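Methyltransferase (Streptococcus mutans, PDB 2B78) is probably an S-adenosylmethionine-dependent methyltransferase and may bind RNA, though its substrate is not established. Local coordinates at residues 176-181 / 198-203; 359-364 / 374-379. All coordinates share one frame; numbering follows the deposited sequence.

Both contacts belong to the methyltransferase part of the chain, and their centres lie about 15 Å apart. Interaction 1 is buried and ionic: a carboxylate at the end of strand 174-178 is paired with Arg-203 and packed against Arg-200, both on the first turn of helix 200-210. Interaction 2 is only partly buried and mixes one backbone-to-amide hydrogen bond with leucine and tyrosine packing, where the chain leaves strand 355-360 and comes back to strand 379-384. The two join just before and at the start of helix 200-210. There Asp-198 probably hydrogen-bonds through OD2 to Tyr-377 OH, and Pro-363 packs on Asp-198 and Gln-201. Both contacts lie away from the S-adenosyl-L-homocysteine site.

Interaction 1 (176-181 / 198-203); sequences ILENGI and DQRQVR
Glu-178 and Arg-203 meet carboxylate to guanidinium, in a side-on salt bridge. Their planes are nearly coplanar, 12° apart, although the two side chains cross at about a right angle. Arg-203 NE reaches Glu-178 OE1 at 2.7 Å, and Arg-203 NH2 reaches Glu-178 OE2 at 2.7 Å. Both bonds are close to straight, and both oxygens use their syn lone pairs. This paired grip fixes the rotation of the carboxylate. The extended chain of Glu-178, with CG opposite the backbone N (chi1 -169°), carries the acid across to the helix. Arg-203 NH2 also bonds to Phe-196 O, which further holds the guanidinium.

Arg-200 meets the same acid differently. Its methylene groups lie against the glutamate, with CG 3.5 Å from Glu-178 CD, and its guanidinium is turned 74° from the carboxylate. A water joins the two: it donates to Glu-178 OE2 at 2.7 Å and accepts from Arg-200 NH1 at 2.8 Å. The charged end of Arg-200 forms a salt bridge with Asp-365 through NH2. Two positive groups near Glu-178 would probably favour its ionised form.

Asn-179 lies beside the CG of Arg-200, in the type I' turn from Glu-178 to Ile-181. That turn closes the two-stranded hairpin 174-178/181-185, and the contact docks this beta hairpin onto the first turn of helix 200-210.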
ATOM      1  N   ILE A 176      -4.756  14.343   9.548  1.00 13.19           N
ATOM      2  CA  ILE A 176      -5.383  13.161  10.122  1.00 11.76           C
ATOM      3  C   ILE A 176      -4.404  12.740  11.204  1.00 12.86           C
ATOM      4  O   ILE A 176      -3.303  13.309  11.302  1.00 13.36           O
ATOM      5  CB  ILE A 176      -5.615  12.016   9.081  1.00 12.83           C
ATOM      6  CG1 ILE A 176      -4.311  11.618   8.387  1.00 11.62           C
ATOM      7  CG2 ILE A 176      -6.667  12.460   8.047  1.00 10.67           C
ATOM      8  CD1 ILE A 176      -3.494  10.589   9.153  1.00 14.56           C
ATOM      9  N   LEU A 177      -4.802  11.787  12.043  1.00 11.11           N
ATOM     10  CA  LEU A 177      -3.938  11.326  13.109  1.00 10.52           C
ATOM     11  C   LEU A 177      -3.633   9.859  12.865  1.00 11.65           C
ATOM     12  O   LEU A 177      -4.503   9.108  12.410  1.00 10.22           O
ATOM     13  CB  LEU A 177      -4.645  11.482  14.460  1.00 10.92           C
ATOM     14  CG  LEU A 177      -3.812  11.721  15.721  1.00 10.85           C
ATOM     15  CD1 LEU A 177      -3.276  13.148  15.704  1.00  8.34           C
ATOM     16  CD2 LEU A 177      -4.678  11.509  16.961  1.00  9.49           C
ATOM     17  N   GLU A 178      -2.393   9.461  13.146  1.00 13.03           N
ATOM     18  CA  GLU A 178      -1.974   8.065  13.004  1.00 12.64           C
ATOM     19  C   GLU A 178      -0.963   7.795  14.105  1.00 12.65           C
ATOM     20  O   GLU A 178       0.069   8.464  14.180  1.00 13.43           O
ATOM     21  CB  GLU A 178      -1.316   7.803  11.647  1.00 11.85           C
ATOM     22  CG  GLU A 178      -1.115   6.310  11.345  1.00 12.39           C
ATOM     23  CD  GLU A 178      -0.163   6.065  10.185  1.00 13.39           C
ATOM     24  OE1 GLU A 178       1.060   6.257  10.368  1.00 13.69           O
ATOM     25  OE2 GLU A 178      -0.633   5.679   9.094  1.00 12.83           O
ATOM     26  N   ASN A 179      -1.262   6.810  14.952  1.00 13.87           N
ATOM     27  CA  ASN A 179      -0.393   6.472  16.071  1.00 12.44           C
ATOM     28  C   ASN A 179      -0.289   7.680  16.988  1.00 11.39           C
ATOM     29  O   ASN A 179       0.703   7.857  17.692  1.00 11.51           O
ATOM     30  CB  ASN A 179       0.996   6.087  15.568  1.00 12.86           C
ATOM     31  CG  ASN A 179       0.993   4.814  14.752  1.00 12.60           C
ATOM     32  OD1 ASN A 179       1.661   4.727  13.718  1.00 12.83           O
ATOM     33  ND2 ASN A 179       0.255   3.812  15.215  1.00  8.57           N
ATOM     34  N   GLY A 180      -1.301   8.537  16.958  1.00 11.34           N
ATOM     35  CA  GLY A 180      -1.271   9.703  17.821  1.00 10.70           C
ATOM     36  C   GLY A 180      -0.516  10.926  17.343  1.00 10.24           C
ATOM     37  O   GLY A 180      -0.375  11.881  18.103  1.00 13.11           O
ATOM     38  N   ILE A 181       0.001  10.911  16.120  1.00 11.24           N
ATOM     39  CA  ILE A 181       0.696  12.090  15.600  1.00 12.74           C
ATOM     40  C   ILE A 181       0.003  12.529  14.308  1.00 14.52           C
ATOM     41  O   ILE A 181      -0.725  11.743  13.676  1.00 13.20           O
ATOM     42  CB  ILE A 181       2.215  11.845  15.382  1.00 11.86           C
ATOM     43  CG1 ILE A 181       2.459  10.936  14.190  1.00 11.63           C
ATOM     44  CG2 ILE A 181       2.828  11.225  16.654  1.00  9.86           C
ATOM     45  CD1 ILE A 181       3.912  10.971  13.719  1.00 11.17           C
ATOM     46  N   ASP A 198      -0.574   1.829   4.674  1.00 10.81           N
ATOM     47  CA  ASP A 198      -0.095   0.484   4.973  1.00 12.76           C
ATOM     48  C   ASP A 198       1.223   0.440   5.745  1.00 12.69           C
ATOM     49  O   ASP A 198       1.567  -0.585   6.320  1.00 15.19           O
ATOM     50  CB  ASP A 198       0.008  -0.369   3.693  1.00 13.51           C
ATOM     51  CG  ASP A 198       0.796   0.309   2.584  1.00 14.27           C
ATOM     52  OD1 ASP A 198       1.858   0.893   2.862  1.00  9.27           O
ATOM     53  OD2 ASP A 198       0.345   0.240   1.417  1.00 18.95           O
ATOM     54  N   GLN A 199       1.959   1.545   5.785  1.00 11.76           N
ATOM     55  CA  GLN A 199       3.227   1.561   6.525  1.00 12.57           C
ATOM     56  C   GLN A 199       3.092   2.090   7.957  1.00 12.08           C
ATOM     57  O   GLN A 199       4.093   2.436   8.612  1.00 13.88           O
ATOM     58  CB  GLN A 199       4.254   2.390   5.754  1.00 11.87           C
ATOM     59  CG  GLN A 199       4.418   1.895   4.330  1.00 11.34           C
ATOM     60  CD  GLN A 199       5.399   2.704   3.518  1.00 14.90           C
ATOM     61  OE1 GLN A 199       5.242   3.919   3.357  1.00 14.86           O
ATOM     62  NE2 GLN A 199       6.422   2.031   2.982  1.00 11.50           N
ATOM     63  N   ARG A 200       1.856   2.127   8.444  1.00 11.17           N
ATOM     64  CA  ARG A 200       1.562   2.636   9.786  1.00  9.04           C
ATOM     65  C   ARG A 200       2.351   1.998  10.914  1.00  8.69           C
ATOM     66  O   ARG A 200       2.780   2.678  11.839  1.00  9.89           O
ATOM     67  CB  ARG A 200       0.075   2.474  10.099  1.00  8.10           C
ATOM     68  CG  ARG A 200      -0.293   2.870  11.532  1.00  6.69           C
ATOM     69  CD  ARG A 200      -1.800   2.837  11.749  1.00  5.65           C
ATOM     70  NE  ARG A 200      -2.320   1.479  11.667  1.00  8.76           N
ATOM     71  CZ  ARG A 200      -2.949   0.956  10.617  1.00  6.68           C
ATOM     72  NH1 ARG A 200      -3.162   1.669   9.523  1.00  6.71           N
ATOM     73  NH2 ARG A 200      -3.358  -0.302  10.670  1.00 10.14           N
ATOM     74  N   GLN A 201       2.528   0.686  10.860  1.00  9.85           N
ATOM     75  CA  GLN A 201       3.235   0.018  11.941  1.00 11.25           C
ATOM     76  C   GLN A 201       4.741   0.254  11.870  1.00 11.41           C
ATOM     77  O   GLN A 201       5.431   0.152  12.876  1.00 13.01           O
ATOM     78  CB  GLN A 201       2.869  -1.473  11.948  1.00  9.82           C
ATOM     79  CG  GLN A 201       1.340  -1.661  11.996  1.00 11.53           C
ATOM     80  CD  GLN A 201       0.899  -3.096  12.171  1.00 12.25           C
ATOM     81  OE1 GLN A 201       1.673  -4.033  11.974  1.00 12.28           O
ATOM     82  NE2 GLN A 201      -0.367  -3.278  12.526  1.00 11.77           N
ATOM     83  N   VAL A 202       5.250   0.597  10.690  1.00 12.45           N
ATOM     84  CA  VAL A 202       6.676   0.876  10.552  1.00 13.67           C
ATOM     85  C   VAL A 202       6.907   2.257  11.160  1.00 12.84           C
ATOM     86  O   VAL A 202       7.895   2.481  11.870  1.00 11.37           O
ATOM     87  CB  VAL A 202       7.130   0.891   9.072  1.00 14.01           C
ATOM     88  CG1 VAL A 202       8.632   1.112   9.004  1.00 14.98           C
ATOM     89  CG2 VAL A 202       6.768  -0.425   8.389  1.00 14.16           C
ATOM     90  N   ARG A 203       5.994   3.188  10.872  1.00 12.98           N
ATOM     91  CA  ARG A 203       6.092   4.531  11.432  1.00 13.09           C
ATOM     92  C   ARG A 203       5.909   4.456  12.948  1.00 13.42           C
ATOM     93  O   ARG A 203       6.510   5.235  13.681  1.00 13.54           O
ATOM     94  CB  ARG A 203       5.052   5.469  10.813  1.00 12.91           C
ATOM     95  CG  ARG A 203       5.406   5.924   9.398  1.00 12.80           C
ATOM     96  CD  ARG A 203       4.453   6.991   8.875  1.00 12.50           C
ATOM     97  NE  ARG A 203       3.109   6.458   8.636  1.00 13.71           N
ATOM     98  CZ  ARG A 203       2.718   5.897   7.496  1.00 13.99           C
ATOM     99  NH1 ARG A 203       3.563   5.797   6.478  1.00 11.88           N
ATOM    100  NH2 ARG A 203       1.482   5.434   7.377  1.00 15.25           N
TER
HETATM  101  O   HOH W   1      -3.062   4.423   9.143  1.00 15.16           O

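Interaction 2 (359-364 / 374-379); sequences LQQLPS and SSNYLK
Leu-362 and Asn-376 are joined by a direct hydrogen bond. Leu-362 N donates to Asn-376 OD1 at 3.0 Å, in the carbonyl plane and on a lone pair. The asparagine CG lies opposite its own backbone N (chi1 -157°), which brings the amide over to residues 359-364. Its other end works through water: one molecule donates to Leu-362 O at 2.8 Å and accepts from Asn-376 ND2 at 2.9 Å. The same ND2 bonds to Glu-373 OE2. Asn-376 thus serves both backbone polar groups of Leu-362 and is itself the centre of an inverse gamma turn. A weaker polar contact, CA-H...O, runs from Gln-361 CA to Leu-378 O at 3.4 Å. Within 374-379, Lys-379 curls back and NZ donates to Tyr-377 O at 2.7 Å, from above the carbonyl plane.

The amides of Gln-361 and Asn-376 stack, 10° from parallel, with Gln-361 CD 3.9 Å from Asn-376 ND2.

Apolar packing centres on Leu-362. Its CD2 lies over one face of the Tyr-377 ring in a CH-pi contact, 4.0 Å from the centroid and 22° off the normal. That methyl also touches Leu-378 CB at 3.5 Å.

The chemistry implies that side chains take over where the pairing of antiparallel strands 355-360 and 379-384 gives way to irregular chain: an amide serves the backbone, and a leucine packs on an aromatic face.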
ATOM      1  N   LEU A 359      10.735  -8.577   9.872  1.00 17.89           N
ATOM      2  CA  LEU A 359      10.025  -8.463   8.598  1.00 18.36           C
ATOM      3  C   LEU A 359       8.605  -8.066   8.971  1.00 18.76           C
ATOM      4  O   LEU A 359       7.951  -8.746   9.760  1.00 19.56           O
ATOM      5  CB  LEU A 359       9.992  -9.790   7.824  1.00 18.12           C
ATOM      6  CG  LEU A 359       8.988  -9.889   6.659  1.00 18.52           C
ATOM      7  CD1 LEU A 359       9.267  -8.816   5.605  1.00 18.03           C
ATOM      8  CD2 LEU A 359       9.072 -11.266   6.023  1.00 17.41           C
ATOM      9  N   GLN A 360       8.138  -6.945   8.436  1.00 18.20           N
ATOM     10  CA  GLN A 360       6.781  -6.490   8.712  1.00 17.72           C
ATOM     11  C   GLN A 360       6.074  -6.441   7.372  1.00 16.14           C
ATOM     12  O   GLN A 360       6.682  -6.133   6.347  1.00 18.17           O
ATOM     13  CB  GLN A 360       6.787  -5.087   9.339  1.00 18.69           C
ATOM     14  CG  GLN A 360       7.582  -4.969  10.632  1.00 20.16           C
ATOM     15  CD  GLN A 360       7.733  -3.528  11.103  1.00 21.54           C
ATOM     16  OE1 GLN A 360       6.779  -2.911  11.582  1.00 21.85           O
ATOM     17  NE2 GLN A 360       8.937  -2.984  10.960  1.00 20.80           N
ATOM     18  N   GLN A 361       4.791  -6.762   7.366  1.00 15.23           N
ATOM     19  CA  GLN A 361       4.033  -6.713   6.129  1.00 14.08           C
ATOM     20  C   GLN A 361       2.739  -5.954   6.381  1.00 13.06           C
ATOM     21  O   GLN A 361       2.667  -5.165   7.325  1.00 13.94           O
ATOM     22  CB  GLN A 361       3.787  -8.128   5.591  1.00 12.32           C
ATOM     23  CG  GLN A 361       5.103  -8.871   5.300  1.00 10.13           C
ATOM     24  CD  GLN A 361       4.955 -10.027   4.328  1.00  9.97           C
ATOM     25  OE1 GLN A 361       4.751  -9.827   3.124  1.00 11.14           O
ATOM     26  NE2 GLN A 361       5.059 -11.245   4.842  1.00  8.41           N
ATOM     27  N   LEU A 362       1.724  -6.179   5.560  1.00 12.48           N
ATOM     28  CA  LEU A 362       0.479  -5.430   5.711  1.00 12.75           C
ATOM     29  C   LEU A 362      -0.190  -5.525   7.069  1.00 13.89           C
ATOM     30  O   LEU A 362      -0.259  -6.598   7.680  1.00 13.66           O
ATOM     31  CB  LEU A 362      -0.531  -5.836   4.629  1.00  9.12           C
ATOM     32  CG  LEU A 362      -0.174  -5.499   3.176  1.00  8.77           C
ATOM     33  CD1 LEU A 362      -1.257  -6.042   2.282  1.00  2.80           C
ATOM     34  CD2 LEU A 362      -0.016  -3.984   2.978  1.00  5.77           C
ATOM     35  N   PRO A 363      -0.678  -4.381   7.571  1.00 14.44           N
ATOM     36  CA  PRO A 363      -1.363  -4.305   8.862  1.00 13.80           C
ATOM     37  C   PRO A 363      -2.791  -4.834   8.665  1.00 14.16           C
ATOM     38  O   PRO A 363      -3.291  -4.873   7.535  1.00 13.85           O
ATOM     39  CB  PRO A 363      -1.275  -2.817   9.204  1.00 13.70           C
ATOM     40  CG  PRO A 363      -1.326  -2.173   7.858  1.00 15.82           C
ATOM     41  CD  PRO A 363      -0.384  -3.032   7.053  1.00 14.58           C
ATOM     42  N   SER A 364      -3.435  -5.251   9.756  1.00 14.45           N
ATOM     43  CA  SER A 364      -4.775  -5.847   9.707  1.00 16.06           C
ATOM     44  C   SER A 364      -5.870  -5.146   8.903  1.00 15.91           C
ATOM     45  O   SER A 364      -6.789  -5.814   8.394  1.00 15.60           O
ATOM     46  CB  SER A 364      -5.282  -6.075  11.128  1.00 17.63           C
ATOM     47  OG  SER A 364      -5.458  -4.836  11.783  1.00 20.03           O
ATOM     48  N   SER A 374       0.261 -14.018  -1.634  1.00 23.51           N
ATOM     49  CA  SER A 374       0.780 -13.074  -2.622  1.00 22.34           C
ATOM     50  C   SER A 374       0.044 -11.733  -2.537  1.00 23.09           C
ATOM     51  O   SER A 374       0.497 -10.723  -3.080  1.00 23.89           O
ATOM     52  CB  SER A 374       0.647 -13.651  -4.041  1.00 21.49           C
ATOM     53  OG  SER A 374      -0.692 -13.611  -4.510  1.00 20.09           O
ATOM     54  N   SER A 375      -1.098 -11.720  -1.859  1.00 20.95           N
ATOM     55  CA  SER A 375      -1.856 -10.482  -1.717  1.00 19.34           C
ATOM     56  C   SER A 375      -1.160  -9.574  -0.704  1.00 18.09           C
ATOM     57  O   SER A 375      -1.394  -8.365  -0.665  1.00 18.25           O
ATOM     58  CB  SER A 375      -3.280 -10.783  -1.254  1.00 17.17           C
ATOM     59  OG  SER A 375      -3.262 -11.455  -0.011  1.00 19.99           O
ATOM     60  N   ASN A 376      -0.301 -10.160   0.127  1.00 15.47           N
ATOM     61  CA  ASN A 376       0.415  -9.374   1.123  1.00 13.22           C
ATOM     62  C   ASN A 376       1.622  -8.726   0.443  1.00 12.51           C
ATOM     63  O   ASN A 376       2.764  -9.183   0.595  1.00 11.19           O
ATOM     64  CB  ASN A 376       0.866 -10.278   2.277  1.00 12.83           C
ATOM     65  CG  ASN A 376       1.101  -9.501   3.542  1.00 15.18           C
ATOM     66  OD1 ASN A 376       1.277  -8.289   3.484  1.00 14.17           O
ATOM     67  ND2 ASN A 376       1.111 -10.183   4.695  1.00 15.49           N
ATOM     68  N   TYR A 377       1.367  -7.635  -0.275  1.00 11.86           N
ATOM     69  CA  TYR A 377       2.392  -6.948  -1.048  1.00 12.13           C
ATOM     70  C   TYR A 377       3.467  -6.142  -0.326  1.00 13.00           C
ATOM     71  O   TYR A 377       4.566  -5.968  -0.855  1.00 13.91           O
ATOM     72  CB  TYR A 377       1.717  -6.060  -2.096  1.00 13.10           C
ATOM     73  CG  TYR A 377       0.847  -4.956  -1.526  1.00 13.39           C
ATOM     74  CD1 TYR A 377       1.411  -3.769  -1.073  1.00 10.98           C
ATOM     75  CD2 TYR A 377      -0.545  -5.093  -1.462  1.00 14.15           C
ATOM     76  CE1 TYR A 377       0.624  -2.743  -0.577  1.00 13.54           C
ATOM     77  CE2 TYR A 377      -1.347  -4.061  -0.960  1.00 14.38           C
ATOM     78  CZ  TYR A 377      -0.751  -2.892  -0.524  1.00 14.79           C
ATOM     79  OH  TYR A 377      -1.521  -1.854  -0.042  1.00 17.39           O
ATOM     80  N   LEU A 378       3.168  -5.643   0.866  1.00 11.88           N
ATOM     81  CA  LEU A 378       4.156  -4.861   1.590  1.00 12.27           C
ATOM     82  C   LEU A 378       5.180  -5.783   2.235  1.00 12.88           C
ATOM     83  O   LEU A 378       4.829  -6.797   2.834  1.00 12.59           O
ATOM     84  CB  LEU A 378       3.473  -4.004   2.661  1.00 11.94           C
ATOM     85  CG  LEU A 378       4.333  -3.105   3.552  1.00 12.55           C
ATOM     86  CD1 LEU A 378       5.054  -2.059   2.705  1.00 11.26           C
ATOM     87  CD2 LEU A 378       3.449  -2.414   4.567  1.00 10.54           C
ATOM     88  N   LYS A 379       6.452  -5.435   2.083  1.00 13.39           N
ATOM     89  CA  LYS A 379       7.538  -6.210   2.671  1.00 14.24           C
ATOM     90  C   LYS A 379       8.545  -5.213   3.212  1.00 14.43           C
ATOM     91  O   LYS A 379       9.085  -4.402   2.460  1.00 15.42           O
ATOM     92  CB  LYS A 379       8.195  -7.096   1.614  1.00 14.95           C
ATOM     93  CG  LYS A 379       7.306  -8.219   1.114  1.00 15.02           C
ATOM     94  CD  LYS A 379       7.846  -8.842  -0.148  1.00 15.69           C
ATOM     95  CE  LYS A 379       7.395  -8.065  -1.370  1.00 17.35           C
ATOM     96  NZ  LYS A 379       5.925  -8.197  -1.560  1.00 16.10           N
TER
HETATM   97  O   HOH W   2       0.843  -9.134   7.366  1.00 18.80           O